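Local coordinates for protein Polyphosphate:AMP phosphotransferase (Pseudomonas aeruginosa PAO1, PDB 3CZP) that uses inorganic polyphosphate as phosphate donor to convert AMP to ADP, and GMP to GDP less efficiently, with magnesium as cofactor, at residues K294-H299 / G403-K408. Sequence-based numbering, arbitrary orientation.
Sequences KRFRQH and GIIVVK
The imidazole of H299 meets the carbonyl oxygen of G403 at its edge, while the CG methylene of Q298 lies over the outer part of one ring face, 3.7 Å above the plane. The edge contact is a hydrogen bond: H299 ND1 lies 2.8 Å from G403 O, the N-H...O angle is 161°, and the oxygen is only 4° out of the ring plane. Seen from the acceptor, the donor sits in the carbonyl plane on a lone pair. A chi1 of -67° sets CG of H299 beside its own backbone N and opposite the carbonyl carbon; the second torsion then turns ND1 toward G403. A weak, bent CA-H...O contact, H299 CA to G403 O at 3.5 Å, is secondary to this bond.

Apolar contact lies alongside. I405 CD1 reaches H299 CB at 4.2 Å and, more loosely, F296 CE1 at 4.5 Å, approaching the phenyl ring obliquely.

G403, at positive phi, ends helix 382-402 in a Schellman motif, and the chain runs on into the strand carrying I405. The 3-10 turn 294-298 leads into strand 300-307, the parallel neighbour of 404-412 in the central sheet of the second PPK2 domain, and I405 bonds to S300 and V302 through the backbone. With NE2 bonded to the D497 carboxylate, both ring nitrogens of H299 have partners; this fixes the ring's rotation and is consistent with a doubly protonated imidazolium, probably stabilised by D497.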
ATOM      1  N   LYS A 294       3.336  19.443  23.261  1.00 30.51           N
ATOM      2  CA  LYS A 294       4.121  18.189  23.361  1.00 31.27           C
ATOM      3  C   LYS A 294       3.218  16.950  23.633  1.00 30.71           C
ATOM      4  O   LYS A 294       3.561  15.824  23.280  1.00 30.95           O
ATOM      5  CB  LYS A 294       5.234  18.322  24.436  1.00 31.13           C
ATOM      6  CG  LYS A 294       4.740  18.681  25.879  1.00 33.46           C
ATOM      7  CD  LYS A 294       5.799  18.434  27.031  1.00 32.99           C
ATOM      8  CE  LYS A 294       6.315  19.746  27.666  1.00 36.71           C
ATOM      9  NZ  LYS A 294       6.881  19.622  29.080  1.00 36.93           N
ATOM     10  N   ARG A 295       2.048  17.154  24.238  1.00 30.50           N
ATOM     11  CA  ARG A 295       1.189  16.034  24.628  1.00 30.37           C
ATOM     12  C   ARG A 295       0.561  15.352  23.426  1.00 30.28           C
ATOM     13  O   ARG A 295       0.149  14.200  23.505  1.00 29.22           O
ATOM     14  CB  ARG A 295       0.127  16.497  25.624  1.00 30.88           C
ATOM     15  CG  ARG A 295       0.787  16.880  26.970  1.00 30.29           C
ATOM     16  CD  ARG A 295      -0.173  17.450  27.948  1.00 30.79           C
ATOM     17  NE  ARG A 295      -0.625  18.787  27.556  1.00 30.81           N
ATOM     18  CZ  ARG A 295      -1.462  19.517  28.268  1.00 32.93           C
ATOM     19  NH1 ARG A 295      -1.967  19.038  29.411  1.00 37.25           N
ATOM     20  NH2 ARG A 295      -1.811  20.713  27.833  1.00 34.88           N
ATOM     21  N   PHE A 296       0.508  16.059  22.304  1.00 29.40           N
ATOM     22  CA  PHE A 296      -0.009  15.473  21.091  1.00 29.94           C
ATOM     23  C   PHE A 296       0.824  14.320  20.541  1.00 30.26           C
ATOM     24  O   PHE A 296       0.322  13.513  19.786  1.00 30.03           O
ATOM     25  CB  PHE A 296      -0.180  16.547  20.026  1.00 28.87           C
ATOM     26  CG  PHE A 296      -1.111  16.132  18.926  1.00 28.82           C
ATOM     27  CD1 PHE A 296      -2.455  15.886  19.195  1.00 30.58           C
ATOM     28  CD2 PHE A 296      -0.677  16.017  17.634  1.00 27.06           C
ATOM     29  CE1 PHE A 296      -3.326  15.500  18.171  1.00 26.80           C
ATOM     30  CE2 PHE A 296      -1.546  15.599  16.656  1.00 25.26           C
ATOM     31  CZ  PHE A 296      -2.859  15.359  16.950  1.00 26.96           C
ATOM     32  N   ARG A 297       2.109  14.248  20.904  1.00 31.45           N
ATOM     33  CA  ARG A 297       2.995  13.129  20.498  1.00 32.99           C
ATOM     34  C   ARG A 297       2.509  11.767  20.906  1.00 32.30           C
ATOM     35  O   ARG A 297       2.864  10.780  20.302  1.00 31.82           O
ATOM     36  CB  ARG A 297       4.384  13.274  21.145  1.00 33.26           C
ATOM     37  CG  ARG A 297       5.133  14.438  20.616  1.00 36.06           C
ATOM     38  CD  ARG A 297       6.469  14.620  21.285  1.00 37.56           C
ATOM     39  NE  ARG A 297       7.172  15.660  20.541  1.00 41.58           N
ATOM     40  CZ  ARG A 297       7.776  15.463  19.374  1.00 43.56           C
ATOM     41  NH1 ARG A 297       8.373  16.487  18.775  1.00 44.54           N
ATOM     42  NH2 ARG A 297       7.822  14.245  18.825  1.00 45.87           N
ATOM     43  N   GLN A 298       1.759  11.738  21.993  1.00 32.76           N
ATOM     44  CA  GLN A 298       1.165  10.529  22.524  1.00 33.96           C
ATOM     45  C   GLN A 298      -0.122  10.168  21.809  1.00 32.32           C
ATOM     46  O   GLN A 298      -0.726   9.142  22.106  1.00 33.63           O
ATOM     47  CB  GLN A 298       0.904  10.773  24.005  1.00 34.69           C
ATOM     48  CG  GLN A 298      -0.126   9.895  24.678  1.00 38.61           C
ATOM     49  CD  GLN A 298      -0.156  10.105  26.187  1.00 37.28           C
ATOM     50  OE1 GLN A 298       0.459  11.056  26.706  1.00 41.71           O
ATOM     51  NE2 GLN A 298      -0.907   9.236  26.898  1.00 41.83           N
ATOM     52  N   HIS A 299      -0.522  10.978  20.838  1.00 30.93           N
ATOM     53  CA  HIS A 299      -1.835  10.892  20.256  1.00 29.00           C
ATOM     54  C   HIS A 299      -1.835  11.046  18.742  1.00 29.24           C
ATOM     55  O   HIS A 299      -0.833  11.362  18.110  1.00 28.29           O
ATOM     56  CB  HIS A 299      -2.730  12.014  20.841  1.00 29.52           C
ATOM     57  CG  HIS A 299      -3.024  11.857  22.306  1.00 29.81           C
ATOM     58  ND1 HIS A 299      -3.868  10.877  22.802  1.00 31.35           N
ATOM     59  CD2 HIS A 299      -2.577  12.543  23.380  1.00 28.23           C
ATOM     60  CE1 HIS A 299      -3.930  10.977  24.120  1.00 31.49           C
ATOM     61  NE2 HIS A 299      -3.149  11.974  24.495  1.00 30.00           N
ATOM     62  N   GLY A 403      -4.874   5.566  21.646  1.00 27.74           N
ATOM     63  CA  GLY A 403      -4.678   7.013  21.965  1.00 27.29           C
ATOM     64  C   GLY A 403      -5.104   7.941  20.816  1.00 27.99           C
ATOM     65  O   GLY A 403      -4.837   9.134  20.829  1.00 29.53           O
ATOM     66  N   ILE A 404      -5.769   7.393  19.804  1.00 27.58           N
ATOM     67  CA  ILE A 404      -6.305   8.200  18.717  1.00 25.91           C
ATOM     68  C   ILE A 404      -7.555   8.879  19.212  1.00 25.79           C
ATOM     69  O   ILE A 404      -8.434   8.257  19.793  1.00 25.37           O
ATOM     70  CB  ILE A 404      -6.590   7.374  17.426  1.00 25.49           C
ATOM     71  CG1 ILE A 404      -5.315   6.576  17.034  1.00 26.06           C
ATOM     72  CG2 ILE A 404      -7.119   8.274  16.332  1.00 23.51           C
ATOM     73  CD1 ILE A 404      -5.310   5.939  15.632  1.00 24.81           C
ATOM     74  N   ILE A 405      -7.597  10.185  18.979  1.00 26.20           N
ATOM     75  CA  ILE A 405      -8.734  11.039  19.284  1.00 25.72           C
ATOM     76  C   ILE A 405      -9.709  11.027  18.135  1.00 25.67           C
ATOM     77  O   ILE A 405      -9.411  11.497  17.075  1.00 27.04           O
ATOM     78  CB  ILE A 405      -8.251  12.472  19.564  1.00 26.61           C
ATOM     79  CG1 ILE A 405      -7.192  12.466  20.685  1.00 24.14           C
ATOM     80  CG2 ILE A 405      -9.433  13.424  19.941  1.00 24.10           C
ATOM     81  CD1 ILE A 405      -6.511  13.790  20.838  1.00 26.16           C
ATOM     82  N   VAL A 406     -10.899  10.514  18.359  1.00 26.23           N
ATOM     83  CA  VAL A 406     -11.878  10.357  17.308  1.00 26.51           C
ATOM     84  C   VAL A 406     -13.066  11.349  17.480  1.00 26.74           C
ATOM     85  O   VAL A 406     -13.796  11.334  18.507  1.00 26.89           O
ATOM     86  CB  VAL A 406     -12.357   8.917  17.295  1.00 27.00           C
ATOM     87  CG1 VAL A 406     -13.451   8.719  16.277  1.00 25.27           C
ATOM     88  CG2 VAL A 406     -11.150   7.951  17.091  1.00 25.47           C
ATOM     89  N   VAL A 407     -13.238  12.217  16.482  1.00 24.50           N
ATOM     90  CA  VAL A 407     -14.320  13.195  16.474  1.00 24.77           C
ATOM     91  C   VAL A 407     -15.198  12.934  15.244  1.00 25.33           C
ATOM     92  O   VAL A 407     -14.666  12.686  14.173  1.00 24.39           O
ATOM     93  CB  VAL A 407     -13.720  14.618  16.530  1.00 25.08           C
ATOM     94  CG1 VAL A 407     -14.811  15.623  16.683  1.00 26.53           C
ATOM     95  CG2 VAL A 407     -12.765  14.740  17.805  1.00 21.67           C
ATOM     96  N   LYS A 408     -16.526  12.944  15.400  1.00 24.18           N
ATOM     97  CA  LYS A 408     -17.464  12.589  14.326  1.00 24.00           C
ATOM     98  C   LYS A 408     -18.576  13.639  14.168  1.00 23.43           C
ATOM     99  O   LYS A 408     -19.292  13.938  15.118  1.00 23.66           O
ATOM    100  CB  LYS A 408     -18.124  11.236  14.662  1.00 24.52           C
ATOM    101  CG  LYS A 408     -17.192  10.030  14.654  1.00 22.83           C
ATOM    102  CD  LYS A 408     -17.977   8.739  14.864  1.00 24.16           C
ATOM    103  CE  LYS A 408     -18.498   8.552  16.278  1.00 24.96           C
ATOM    104  NZ  LYS A 408     -19.050   7.131  16.586  1.00 20.99           N
TER